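PDB 1RWR: filamentous hemagglutinin, which probably serves as an adhesin of Bordetella pertussis, its TPS domain taking part in export by the two-partner secretion pathway. Local coordinates for residues S257-V268 and G277-S288; L181-N191 and M225-D236. All blocks are in the same frame, centred on the assembly; numbering follows the deposited sequence.

Contact 1 (S257-V268 and G277-S288); sequences SQGEIALGDATV and GAGVVSAGKLAS
Leu263 O takes two hydrogen bonds, a bent one from Gly284 N at 3.1 Å and one from water 2 at 2.8 Å, with a C-H...O contact from Ala283 CA beside the first. The amide comes in above the carbonyl plane, where the chain turns a corner at Gly284; the same N-H also makes a weak bond to Gly264 O. On either side of this corner the parallel ladder is regular. Before it, Ile261 N bonds Val280 O, Ser282 N bonds Ile261 O at 2.8 Å and Leu263 N bonds Ser282 O; after it, Ala266 N donates to Lys285 O, Ala287 N to Ala266 O and Val268 N to Ala287 O. The Ser257/Gly277 end is looser.

Ser282 stands on the outer face beside Ala262. Its OG lies between the backbone N and the carbonyl carbon (chi1 67°), where it reaches water 1 and, at 2.6 Å, water 2, the same water that donates to Leu263 O. Further along, Asp265 and Lys285 run side by side. OD1 of Asp265 rests against CB of Lys285 at 3.5 Å and accepts only a weak bond from Lys285 N, while Asp265 OD2 and Lys285 NZ remain 5.1 Å apart, too far for a salt bridge.

Toward the interior, Ile261 turns the same way as Val281, its CD1 meeting Val281 CG2 at 3.8 Å, and Leu286 lays CD2 against Ala266 CB at 3.7 Å. From neighbouring faces Val255 touches Ile261, Leu275 and Val295 touch Val281, Leu273 touches Ala266, and Val293 touches Leu286. Such stacking between successive coils is characteristic of the right-handed parallel beta-helix. Backbone bonds and the apolar stack probably carry most of this contact, with water, rather than direct charge pairing, bridging polar groups on the outer face.

Contact 2 (L181-N191 and M225-D236); sequences LADIAVVAGAN and MYGKHITLVSSD
Asp183 (chi1 -72°) and His229 (chi1 -53°) both hold CG opposite their carbonyl carbons, and this lays the two side chains next to each other, pointing the same way. His229 ND1 donates to Asp183 OD1 at 2.8 Å. The oxygen lies in the ring plane but is approached from above the carboxylate, the two planes standing 73° apart; a weak second bond from His229 N helps fix the carboxylate. At the same end of the pair, Leu181 crosses Tyr226 about at right angles. Leu181 CD1 sits over one face of the Tyr226 ring, 4.0 Å from the centroid, a CH-pi contact, while Leu181 CD2 meets Tyr226 CZ at 3.7 Å.

Between the ends runs a straight parallel ladder from Ile184 N to His229 O through Ser235 N to Ala188 O. Val186 CB packs on Leu232 CD2 at 3.8 Å along the inner face. At the far end, Asp236 OD1 accepts Ala190 N on its syn side at 2.9 Å, and OD2 forms a salt bridge with Arg165.

The pair belongs to the long parallel sheet of the beta-helix: strand 159-164 flanks 183-188, strand 252-257 flanks 229-234, strand 215-219 packs on Val186, Ala188 and Ser234 from across the interior, and strand 199-202 covers Val187 outside.

How the contacts relate
Both contacts join successive coils of one beta-helix, mainly on different faces, though both reach the long parallel sheet. Contact 2 is largely buried, about 9 Å from the chain centre, whereas contact 1 is centred about 22 Å out, toward the C-terminal end, and has more exposed residues. They meet where Gln258 N probably bonds Ser234 O, so the coil that opens contact 1 rests directly on the coil that closes contact 2. Each relies on a parallel ladder with an apolar inner side, and both use bridging waters. Contact 2 adds sound direct carboxylate bonds at both ends, whereas in contact 1, bent at a glycine corner, the only carboxylate bond across the pair is weak.

Contact 1 (S257-V268 and G277-S288)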
loop_
_atom_site.group_PDB
_atom_site.type_symbol
_atom_site.label_atom_id
_atom_site.label_comp_id
_atom_site.label_asym_id
_atom_site.label_seq_id
_atom_site.Cartn_x
_atom_site.Cartn_y
_atom_site.Cartn_z
ATOM N N SER A 257 -8.257 17.046 0.463
ATOM C CA SER A 257 -9.037 16.687 1.622
ATOM C C SER A 257 -10.443 17.233 1.531
ATOM O O SER A 257 -10.634 18.349 1.059
ATOM C CB SER A 257 -8.346 17.208 2.884
ATOM O OG SER A 257 -9.092 16.898 4.064
ATOM N N GLN A 258 -11.412 16.462 1.997
ATOM C CA GLN A 258 -12.796 16.961 2.143
ATOM C C GLN A 258 -13.027 17.534 3.539
ATOM O O GLN A 258 -14.174 17.755 3.946
ATOM C CB GLN A 258 -13.809 15.886 1.755
ATOM C CG GLN A 258 -13.654 15.420 0.309
ATOM C CD GLN A 258 -13.666 16.580 -0.674
ATOM O OE1 GLN A 258 -12.789 16.687 -1.559
ATOM N NE2 GLN A 258 -14.648 17.471 -0.512
ATOM N N GLY A 259 -11.928 17.762 4.259
ATOM C CA GLY A 259 -11.911 18.528 5.493
ATOM C C GLY A 259 -10.628 19.307 5.593
ATOM O O GLY A 259 -10.177 19.850 4.587
ATOM N N GLU A 260 -10.052 19.330 6.788
ATOM C CA GLU A 260 -8.818 20.046 7.121
ATOM C C GLU A 260 -7.596 19.418 6.450
ATOM O O GLU A 260 -7.564 18.210 6.154
ATOM C CB GLU A 260 -8.644 20.048 8.646
ATOM C CG GLU A 260 -7.363 20.609 9.197
ATOM C CD GLU A 260 -7.269 20.523 10.716
ATOM O OE1 GLU A 260 -8.278 20.137 11.370
ATOM O OE2 GLU A 260 -6.196 20.839 11.242
ATOM N N ILE A 261 -6.584 20.255 6.253
ATOM C CA ILE A 261 -5.219 19.782 6.014
ATOM C C ILE A 261 -4.301 20.527 6.955
ATOM O O ILE A 261 -4.380 21.757 7.056
ATOM C CB ILE A 261 -4.771 20.065 4.571
ATOM C CG1 ILE A 261 -5.650 19.352 3.531
ATOM C CG2 ILE A 261 -3.293 19.710 4.406
ATOM C CD1 ILE A 261 -5.438 19.852 2.071
ATOM N N ALA A 262 -3.423 19.791 7.622
ATOM C CA ALA A 262 -2.420 20.353 8.496
ATOM C C ALA A 262 -1.090 19.638 8.220
ATOM O O ALA A 262 -0.934 18.465 8.547
ATOM C CB ALA A 262 -2.803 20.154 9.890
ATOM N N LEU A 263 -0.157 20.325 7.572
ATOM C CA LEU A 263 1.152 19.731 7.284
ATOM C C LEU A 263 2.209 20.396 8.123
ATOM O O LEU A 263 2.036 21.544 8.593
ATOM C CB LEU A 263 1.587 19.913 5.810
ATOM C CG LEU A 263 0.670 19.340 4.730
ATOM C CD1 LEU A 263 1.343 19.499 3.378
ATOM C CD2 LEU A 263 0.283 17.862 4.988
ATOM N N GLY A 264 3.321 19.694 8.242
ATOM C CA GLY A 264 4.582 20.275 8.697
ATOM C C GLY A 264 5.375 20.822 7.526
ATOM O O GLY A 264 4.887 21.663 6.771
ATOM N N ASP A 265 6.626 20.410 7.410
ATOM C CA ASP A 265 7.495 20.830 6.309
ATOM C C ASP A 265 7.197 20.004 5.063
ATOM O O ASP A 265 7.018 18.787 5.151
ATOM C CB ASP A 265 8.966 20.648 6.696
ATOM C CG ASP A 265 9.368 21.522 7.831
ATOM O OD1 ASP A 265 8.687 22.517 8.110
ATOM O OD2 ASP A 265 10.372 21.282 8.513
ATOM N N ALA A 266 7.162 20.641 3.902
ATOM C CA ALA A 266 7.026 19.898 2.632
ATOM C C ALA A 266 7.839 20.610 1.577
ATOM O O ALA A 266 7.755 21.843 1.462
ATOM C CB ALA A 266 5.559 19.814 2.191
ATOM N N THR A 267 8.577 19.834 0.787
ATOM C CA THR A 267 9.476 20.374 -0.217
ATOM C C THR A 267 9.401 19.573 -1.482
ATOM O O THR A 267 9.479 18.363 -1.437
ATOM C CB THR A 267 10.902 20.281 0.315
ATOM O OG1 THR A 267 10.996 20.933 1.592
ATOM C CG2 THR A 267 11.906 20.979 -0.601
ATOM N N VAL A 268 9.289 20.256 -2.615
ATOM C CA VAL A 268 9.370 19.606 -3.910
ATOM C C VAL A 268 10.537 20.219 -4.662
ATOM O O VAL A 268 10.619 21.436 -4.744
ATOM C CB VAL A 268 8.084 19.840 -4.700
ATOM C CG1 VAL A 268 8.137 19.192 -6.080
ATOM C CG2 VAL A 268 6.871 19.364 -3.891
ATOM N N GLY A 277 -8.176 21.678 0.278
ATOM C CA GLY A 277 -9.076 21.160 1.293
ATOM C C GLY A 277 -10.401 21.854 1.403
ATOM O O GLY A 277 -10.550 23.005 1.007
ATOM N N ALA A 278 -11.379 21.174 1.972
ATOM C CA ALA A 278 -12.657 21.799 2.215
ATOM C C ALA A 278 -12.610 22.646 3.482
ATOM O O ALA A 278 -13.249 23.676 3.539
ATOM C CB ALA A 278 -13.756 20.765 2.287
ATOM N N GLY A 279 -11.869 22.228 4.488
ATOM C CA GLY A 279 -11.716 22.998 5.699
ATOM C C GLY A 279 -10.455 23.856 5.697
ATOM O O GLY A 279 -9.980 24.256 4.647
ATOM N N VAL A 280 -9.978 24.165 6.894
ATOM C CA VAL A 280 -8.765 24.953 7.066
ATOM C C VAL A 280 -7.571 24.156 6.585
ATOM O O VAL A 280 -7.397 23.009 6.990
ATOM C CB VAL A 280 -8.514 25.319 8.519
ATOM C CG1 VAL A 280 -7.201 26.083 8.638
ATOM C CG2 VAL A 280 -9.655 26.147 9.039
ATOM N N VAL A 281 -6.751 24.783 5.749
ATOM C CA VAL A 281 -5.542 24.159 5.215
ATOM C C VAL A 281 -4.368 24.953 5.707
ATOM O O VAL A 281 -4.334 26.182 5.509
ATOM C CB VAL A 281 -5.561 24.144 3.675
ATOM C CG1 VAL A 281 -4.184 23.728 3.109
ATOM C CG2 VAL A 281 -6.636 23.225 3.201
ATOM N N SER A 282 -3.419 24.286 6.372
ATOM C CA SER A 282 -2.217 24.936 6.890
ATOM C C SER A 282 -0.973 24.093 6.677
ATOM O O SER A 282 -1.049 22.879 6.611
ATOM C CB SER A 282 -2.322 25.210 8.364
ATOM O OG SER A 282 -2.353 24.021 9.125
ATOM N N ALA A 283 0.170 24.768 6.582
ATOM C CA ALA A 283 1.438 24.079 6.416
ATOM C C ALA A 283 2.518 24.905 7.103
ATOM O O ALA A 283 2.459 26.139 7.116
ATOM C CB ALA A 283 1.749 23.873 5.001
ATOM N N GLY A 284 3.472 24.174 7.666
ATOM C CA GLY A 284 4.627 24.712 8.374
ATOM C C GLY A 284 5.611 25.514 7.541
ATOM O O GLY A 284 5.630 26.757 7.699
ATOM N N LYS A 285 6.544 24.856 6.846
ATOM C CA LYS A 285 7.427 25.507 5.856
ATOM C C LYS A 285 7.260 24.751 4.541
ATOM O O LYS A 285 7.513 23.541 4.492
ATOM C CB LYS A 285 8.928 25.493 6.239
ATOM C CG LYS A 285 9.298 26.298 7.512
ATOM C CD LYS A 285 10.811 26.589 7.642
ATOM C CE LYS A 285 11.646 25.302 7.770
ATOM N NZ LYS A 285 13.104 25.518 8.124
ATOM N N LEU A 286 6.870 25.455 3.489
ATOM C CA LEU A 286 6.780 24.866 2.160
ATOM C C LEU A 286 7.897 25.422 1.262
ATOM O O LEU A 286 8.240 26.613 1.336
ATOM C CB LEU A 286 5.430 25.162 1.530
ATOM C CG LEU A 286 4.205 24.740 2.338
ATOM C CD1 LEU A 286 2.947 25.172 1.635
ATOM C CD2 LEU A 286 4.201 23.216 2.527
ATOM N N ALA A 287 8.457 24.579 0.398
ATOM C CA ALA A 287 9.439 25.062 -0.566
ATOM C C ALA A 287 9.344 24.267 -1.829
ATOM O O ALA A 287 9.012 23.091 -1.791
ATOM C CB ALA A 287 10.813 25.009 -0.016
ATOM N N SER A 288 9.566 24.943 -2.959
ATOM C CA SER A 288 9.625 24.320 -4.268
ATOM C C SER A 288 10.857 24.908 -4.969
ATOM O O SER A 288 11.062 26.138 -4.956
ATOM C CB SER A 288 8.351 24.576 -5.062
ATOM O OG SER A 288 8.417 24.053 -6.391
HETATM O O HOH W 1 -5.253 22.978 9.566
HETATM O O HOH W 2 0.083 23.219 9.634
HETATM O O HOH W 3 10.077 23.037 3.383
#

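Contact 2 (L181-N191 and M225-D236)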
loop_
_atom_site.group_PDB
_atom_site.type_symbol
_atom_site.label_atom_id
_atom_site.label_comp_id
_atom_site.label_asym_id
_atom_site.label_seq_id
_atom_site.Cartn_x
_atom_site.Cartn_y
_atom_site.Cartn_z
ATOM N N LEU A 181 13.242 5.767 -7.173
ATOM C CA LEU A 181 12.289 6.261 -6.179
ATOM C C LEU A 181 10.858 5.925 -6.538
ATOM O O LEU A 181 10.387 6.235 -7.627
ATOM C CB LEU A 181 12.423 7.740 -6.065
ATOM C CG LEU A 181 11.861 8.609 -4.979
ATOM C CD1 LEU A 181 12.041 8.117 -3.561
ATOM C CD2 LEU A 181 12.574 9.965 -5.129
ATOM N N ALA A 182 10.169 5.303 -5.600
ATOM C CA ALA A 182 8.742 4.998 -5.765
ATOM C C ALA A 182 7.875 6.230 -5.593
ATOM O O ALA A 182 8.166 7.102 -4.784
ATOM C CB ALA A 182 8.325 3.958 -4.761
ATOM N N ASP A 183 6.789 6.303 -6.332
ATOM C CA ASP A 183 5.687 7.186 -5.959
ATOM C C ASP A 183 4.998 6.645 -4.706
ATOM O O ASP A 183 5.069 5.449 -4.397
ATOM C CB ASP A 183 4.611 7.211 -7.031
ATOM C CG ASP A 183 4.991 7.938 -8.256
ATOM O OD1 ASP A 183 5.932 8.731 -8.296
ATOM O OD2 ASP A 183 4.329 7.738 -9.308
ATOM N N ILE A 184 4.380 7.546 -3.964
ATOM C CA ILE A 184 3.635 7.186 -2.754
ATOM C C ILE A 184 2.245 7.796 -2.890
ATOM O O ILE A 184 2.093 9.019 -3.212
ATOM C CB ILE A 184 4.306 7.751 -1.513
ATOM C CG1 ILE A 184 5.722 7.197 -1.331
ATOM C CG2 ILE A 184 3.418 7.481 -0.286
ATOM C CD1 ILE A 184 6.549 7.940 -0.284
ATOM N N ALA A 185 1.219 6.985 -2.684
ATOM C CA ALA A 185 -0.148 7.498 -2.566
ATOM C C ALA A 185 -0.779 6.917 -1.335
ATOM O O ALA A 185 -0.668 5.711 -1.092
ATOM C CB ALA A 185 -0.957 7.161 -3.791
ATOM N N VAL A 186 -1.395 7.784 -0.538
ATOM C CA VAL A 186 -2.163 7.376 0.628
ATOM C C VAL A 186 -3.584 7.908 0.369
ATOM O O VAL A 186 -3.780 9.123 0.150
ATOM C CB VAL A 186 -1.603 7.957 1.926
ATOM C CG1 VAL A 186 -2.486 7.552 3.114
ATOM C CG2 VAL A 186 -0.190 7.531 2.162
ATOM N N VAL A 187 -4.552 6.998 0.311
ATOM C CA VAL A 187 -5.929 7.325 -0.088
ATOM C C VAL A 187 -6.840 6.827 1.020
ATOM O O VAL A 187 -6.962 5.591 1.245
ATOM C CB VAL A 187 -6.276 6.665 -1.413
ATOM C CG1 VAL A 187 -7.757 6.874 -1.781
ATOM C CG2 VAL A 187 -5.334 7.166 -2.523
ATOM N N ALA A 188 -7.435 7.770 1.751
ATOM C CA ALA A 188 -8.299 7.453 2.873
ATOM C C ALA A 188 -9.735 7.803 2.591
ATOM O O ALA A 188 -10.016 8.688 1.760
ATOM C CB ALA A 188 -7.821 8.166 4.131
ATOM N N GLY A 189 -10.638 7.103 3.250
ATOM C CA GLY A 189 -12.073 7.362 3.134
ATOM C C GLY A 189 -12.806 6.215 2.459
ATOM O O GLY A 189 -12.216 5.200 2.098
ATOM N N ALA A 190 -14.117 6.381 2.352
ATOM C CA ALA A 190 -14.967 5.406 1.703
ATOM C C ALA A 190 -14.888 5.656 0.221
ATOM O O ALA A 190 -15.420 6.644 -0.294
ATOM C CB ALA A 190 -16.395 5.498 2.228
ATOM N N ASN A 191 -14.140 4.790 -0.432
ATOM C CA ASN A 191 -13.826 4.922 -1.847
ATOM C C ASN A 191 -13.861 3.605 -2.564
ATOM O O ASN A 191 -13.530 2.577 -2.010
ATOM C CB ASN A 191 -12.400 5.477 -2.047
ATOM C CG ASN A 191 -12.245 6.929 -1.624
ATOM O OD1 ASN A 191 -12.880 7.818 -2.168
ATOM N ND2 ASN A 191 -11.372 7.162 -0.645
ATOM N N MET A 225 8.031 11.153 4.695
ATOM C CA MET A 225 7.901 10.475 3.404
ATOM C C MET A 225 8.816 11.080 2.358
ATOM O O MET A 225 8.990 12.311 2.302
ATOM C CB MET A 225 6.468 10.539 2.917
ATOM C CG MET A 225 5.463 10.012 3.888
ATOM S SD MET A 225 3.759 10.119 3.205
ATOM C CE MET A 225 3.251 11.378 3.789
ATOM N N TYR A 226 9.374 10.201 1.525
ATOM C CA TYR A 226 10.228 10.584 0.405
ATOM C C TYR A 226 9.798 9.755 -0.804
ATOM O O TYR A 226 9.935 8.538 -0.816
ATOM C CB TYR A 226 11.665 10.391 0.803
ATOM C CG TYR A 226 12.706 10.637 -0.276
ATOM C CD1 TYR A 226 12.746 11.846 -0.956
ATOM C CD2 TYR A 226 13.670 9.686 -0.577
ATOM C CE1 TYR A 226 13.696 12.089 -1.952
ATOM C CE2 TYR A 226 14.627 9.923 -1.585
ATOM C CZ TYR A 226 14.617 11.145 -2.253
ATOM O OH TYR A 226 15.537 11.471 -3.227
ATOM N N GLY A 227 9.235 10.420 -1.812
ATOM C CA GLY A 227 8.691 9.740 -2.968
ATOM C C GLY A 227 8.768 10.601 -4.209
ATOM O O GLY A 227 8.880 11.830 -4.125
ATOM N N LYS A 228 8.768 9.946 -5.367
ATOM C CA LYS A 228 8.930 10.623 -6.655
ATOM C C LYS A 228 7.820 11.642 -6.866
ATOM O O LYS A 228 8.064 12.780 -7.226
ATOM C CB LYS A 228 9.001 9.578 -7.801
ATOM C CG LYS A 228 9.192 10.166 -9.175
ATOM C CD LYS A 228 9.583 9.106 -10.175
ATOM C CE LYS A 228 8.447 8.170 -10.475
ATOM N NZ LYS A 228 8.960 7.059 -11.310
ATOM N N HIS A 229 6.591 11.203 -6.655
ATOM C CA HIS A 229 5.446 12.029 -6.419
ATOM C C HIS A 229 4.812 11.484 -5.155
ATOM O O HIS A 229 4.760 10.260 -4.969
ATOM C CB HIS A 229 4.409 11.928 -7.544
ATOM C CG HIS A 229 4.974 12.174 -8.908
ATOM N ND1 HIS A 229 5.553 11.170 -9.651
ATOM C CD2 HIS A 229 5.050 13.298 -9.668
ATOM C CE1 HIS A 229 5.975 11.664 -10.806
ATOM N NE2 HIS A 229 5.702 12.956 -10.833
ATOM N N ILE A 230 4.327 12.373 -4.315
ATOM C CA ILE A 230 3.577 12.020 -3.098
ATOM C C ILE A 230 2.167 12.589 -3.223
ATOM O O ILE A 230 1.980 13.786 -3.533
ATOM C CB ILE A 230 4.255 12.600 -1.848
ATOM C CG1 ILE A 230 5.682 12.086 -1.696
ATOM C CG2 ILE A 230 3.457 12.255 -0.577
ATOM C CD1 ILE A 230 6.425 12.749 -0.570
ATOM N N THR A 231 1.176 11.737 -3.009
ATOM C CA THR A 231 -0.204 12.132 -3.052
ATOM C C THR A 231 -0.906 11.638 -1.788
ATOM O O THR A 231 -0.835 10.454 -1.476
ATOM C CB THR A 231 -0.866 11.520 -4.258
ATOM O OG1 THR A 231 -0.186 11.961 -5.444
ATOM C CG2 THR A 231 -2.319 11.995 -4.391
ATOM N N LEU A 232 -1.572 12.552 -1.088
ATOM C CA LEU A 232 -2.415 12.243 0.060
ATOM C C LEU A 232 -3.831 12.693 -0.222
ATOM O O LEU A 232 -4.061 13.864 -0.555
ATOM C CB LEU A 232 -1.880 12.880 1.348
ATOM C CG LEU A 232 -0.367 12.746 1.670
ATOM C CD1 LEU A 232 -0.053 13.601 2.908
ATOM C CD2 LEU A 232 0.045 11.339 1.899
ATOM N N VAL A 233 -4.769 11.762 -0.106
ATOM C CA VAL A 233 -6.146 11.998 -0.434
ATOM C C VAL A 233 -7.031 11.485 0.703
ATOM O O VAL A 233 -6.856 10.365 1.160
ATOM C CB VAL A 233 -6.550 11.299 -1.748
ATOM C CG1 VAL A 233 -8.080 11.406 -1.960
ATOM C CG2 VAL A 233 -5.773 11.873 -2.937
ATOM N N SER A 234 -7.982 12.318 1.132
ATOM C CA SER A 234 -8.987 11.961 2.110
ATOM C C SER A 234 -10.319 12.395 1.520
ATOM O O SER A 234 -10.500 13.566 1.171
ATOM C CB SER A 234 -8.726 12.710 3.414
ATOM O OG SER A 234 -9.741 12.464 4.349
ATOM N N SER A 235 -11.231 11.458 1.352
ATOM C CA SER A 235 -12.469 11.765 0.655
ATOM C C SER A 235 -13.708 11.926 1.562
ATOM O O SER A 235 -14.712 12.499 1.110
ATOM C CB SER A 235 -12.667 10.725 -0.472
ATOM O OG SER A 235 -12.782 9.503 0.134
ATOM N N ASP A 236 -13.655 11.486 2.819
ATOM C CA ASP A 236 -14.839 11.596 3.709
ATOM C C ASP A 236 -15.049 13.043 4.168
ATOM O O ASP A 236 -14.134 13.673 4.700
ATOM C CB ASP A 236 -14.737 10.713 4.942
ATOM C CG ASP A 236 -14.775 9.220 4.624
ATOM O OD1 ASP A 236 -15.102 8.845 3.453
ATOM O OD2 ASP A 236 -14.518 8.378 5.497
HETATM O O HOH W 4 8.537 5.301 -9.523
HETATM O O HOH W 5 10.761 4.827 -9.957
HETATM O O HOH W 6 9.477 6.239 -2.307
HETATM O O HOH W 7 1.622 9.602 -5.827
HETATM O O HOH W 8 -15.743 9.097 0.837
#